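Long-range contact in carboxypeptidase A (Helicoverpa armigera, PDB 1JQG), which probably removes C-terminal residues from peptide chains as a zinc metallocarboxypeptidase of the M14 family, made as a proenzyme in the insect mid-gut: residues Q177-C182 with L216-P221. Numbering follows the deposited sequence.
Sequences QSLLHC and LPVANP. With ZN (zinc ion), chain B.
S178 grips segment 216-221 through three hydrogen bonds, two from its backbone and one from its side chain. Its N donates to L216 O (3.1 Å), the link that continues the parallel pairing of strands 173-178 and 212-216, and Q177 CA adds a CA-H...O contact to the same oxygen. Its O accepts from A219 N at 3.1 Å, with an N-H...O angle of 152°. The hydroxyl supplies the third: with OG lying between the backbone N and the carbonyl carbon (chi1 64°), it reaches P217 O at 2.7 Å, 18° off the carbonyl plane. The two acceptors S178 O and P217 O come within 3.1 Å of each other, and each is matched by its own donor. Replacing the serine by an alanine is likely to leave P217 O without its hydroxyl donor, with only the two backbone bonds of residue 178 still holding segment 216-221.

Apolar contacts flank these bonds. The CA-CB bond of L179 faces segment 216-221, where CD1 packs on V218 CG2 at 4.0 Å while CB comes close to P217 O. L180 sends only CD1 back, to A219 CB at 4.0 Å. Further along, N220, the N-cap residue of helix 221-228, sets its CB 3.1 Å from L179 O.

The CA-CB bond of H181 faces away from segment 216-221, and its ring binds the zinc ion through ND1 (2.2 Å), with E184, H306 and a water; D252 accepts from its NE2. The contact thus ties the strand end leading into the zinc ligand to the neighbouring strand's exit loop, entirely within the buried carboxypeptidase core.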
loop_
_atom_site.group_PDB
_atom_site.type_symbol
_atom_site.label_atom_id
_atom_site.label_comp_id
_atom_site.label_asym_id
_atom_site.label_seq_id
_atom_site.Cartn_x
_atom_site.Cartn_y
_atom_site.Cartn_z
ATOM N N GLN A 177 -6.363 5.054 2.964
ATOM C CA GLN A 177 -5.798 4.004 3.823
ATOM C C GLN A 177 -4.388 3.606 3.428
ATOM O O GLN A 177 -3.995 3.732 2.303
ATOM C CB GLN A 177 -6.623 2.711 3.831
ATOM C CG GLN A 177 -6.825 2.096 2.450
ATOM C CD GLN A 177 -7.661 0.836 2.493
ATOM O OE1 GLN A 177 -8.772 0.920 3.013
ATOM N NE2 GLN A 177 -7.130 -0.276 1.971
ATOM N N SER A 178 -3.646 3.031 4.351
ATOM C CA SER A 178 -2.293 2.598 4.130
ATOM C C SER A 178 -1.942 1.383 4.986
ATOM O O SER A 178 -2.717 0.997 5.833
ATOM C CB SER A 178 -1.273 3.744 4.361
ATOM O OG SER A 178 -1.242 4.200 5.696
ATOM N N LEU A 179 -0.802 0.765 4.662
ATOM C CA LEU A 179 -0.299 -0.380 5.395
ATOM C C LEU A 179 -1.151 -1.634 5.298
ATOM O O LEU A 179 -1.069 -2.514 6.118
ATOM C CB LEU A 179 -0.004 -0.009 6.846
ATOM C CG LEU A 179 1.253 0.853 7.095
ATOM C CD1 LEU A 179 1.505 1.089 8.575
ATOM C CD2 LEU A 179 2.530 0.303 6.475
ATOM N N LEU A 180 -1.884 -1.811 4.219
ATOM C CA LEU A 180 -2.635 -3.016 3.928
ATOM C C LEU A 180 -1.632 -4.176 3.763
ATOM O O LEU A 180 -1.853 -5.280 4.271
ATOM C CB LEU A 180 -3.531 -2.821 2.711
ATOM C CG LEU A 180 -4.601 -3.887 2.455
ATOM C CD1 LEU A 180 -5.556 -3.923 3.605
ATOM C CD2 LEU A 180 -5.354 -3.729 1.147
ATOM N N HIS A 181 -0.552 -3.914 3.043
ATOM C CA HIS A 181 0.602 -4.773 2.932
ATOM C C HIS A 181 1.651 -4.221 3.900
ATOM O O HIS A 181 2.396 -3.243 3.664
ATOM C CB HIS A 181 1.121 -4.785 1.508
ATOM C CG HIS A 181 0.309 -5.605 0.573
ATOM N ND1 HIS A 181 0.127 -5.382 -0.731
ATOM C CD2 HIS A 181 -0.429 -6.734 0.705
ATOM C CE1 HIS A 181 -0.590 -6.168 -1.457
ATOM N NE2 HIS A 181 -0.957 -7.046 -0.531
ATOM N N CYS A 182 1.753 -4.835 5.071
ATOM C CA CYS A 182 2.571 -4.379 6.163
ATOM C C CYS A 182 4.011 -4.059 5.917
ATOM O O CYS A 182 4.580 -3.248 6.659
ATOM C CB CYS A 182 2.337 -5.413 7.244
ATOM S SG CYS A 182 2.608 -7.132 6.837
ATOM N N LEU A 216 -7.374 5.799 7.560
ATOM C CA LEU A 216 -6.975 4.584 8.281
ATOM C C LEU A 216 -5.469 4.346 8.096
ATOM O O LEU A 216 -5.002 3.842 7.065
ATOM C CB LEU A 216 -7.794 3.380 7.778
ATOM C CG LEU A 216 -7.459 1.994 8.321
ATOM C CD1 LEU A 216 -7.662 1.869 9.820
ATOM C CD2 LEU A 216 -8.321 0.902 7.697
ATOM N N PRO A 217 -4.656 4.781 9.058
ATOM C CA PRO A 217 -3.201 4.675 9.001
ATOM C C PRO A 217 -2.695 3.253 8.875
ATOM O O PRO A 217 -1.849 2.937 8.034
ATOM C CB PRO A 217 -2.731 5.439 10.199
ATOM C CG PRO A 217 -3.880 6.346 10.594
ATOM C CD PRO A 217 -5.108 5.532 10.245
ATOM N N VAL A 218 -3.006 2.348 9.795
ATOM C CA VAL A 218 -2.546 0.994 9.873
ATOM C C VAL A 218 -3.656 -0.024 9.631
ATOM O O VAL A 218 -4.365 -0.488 10.504
ATOM C CB VAL A 218 -1.898 0.671 11.235
ATOM C CG1 VAL A 218 -1.152 -0.661 11.144
ATOM C CG2 VAL A 218 -0.939 1.773 11.643
ATOM N N ALA A 219 -3.797 -0.434 8.361
ATOM C CA ALA A 219 -4.831 -1.365 7.958
ATOM C C ALA A 219 -4.519 -2.812 8.300
ATOM O O ALA A 219 -5.477 -3.599 8.429
ATOM C CB ALA A 219 -5.092 -1.245 6.479
ATOM N N ASN A 220 -3.259 -3.082 8.577
ATOM C CA ASN A 220 -2.784 -4.421 8.911
ATOM C C ASN A 220 -1.842 -4.411 10.121
ATOM O O ASN A 220 -0.635 -4.586 10.023
ATOM C CB ASN A 220 -2.076 -4.993 7.672
ATOM C CG ASN A 220 -1.701 -6.460 7.797
ATOM O OD1 ASN A 220 -0.961 -6.922 6.927
ATOM N ND2 ASN A 220 -2.155 -7.150 8.822
ATOM N N PRO A 221 -2.356 -4.170 11.318
ATOM C CA PRO A 221 -1.597 -4.031 12.551
ATOM C C PRO A 221 -0.779 -5.243 12.964
ATOM O O PRO A 221 0.412 -5.133 13.323
ATOM C CB PRO A 221 -2.667 -3.632 13.560
ATOM C CG PRO A 221 -3.955 -4.139 13.054
ATOM C CD PRO A 221 -3.828 -3.936 11.562
HETATM ZN ZN ZN B . 0.969 -3.635 -1.854
HETATM O O HOH W 1 1.218 -4.170 -4.226
#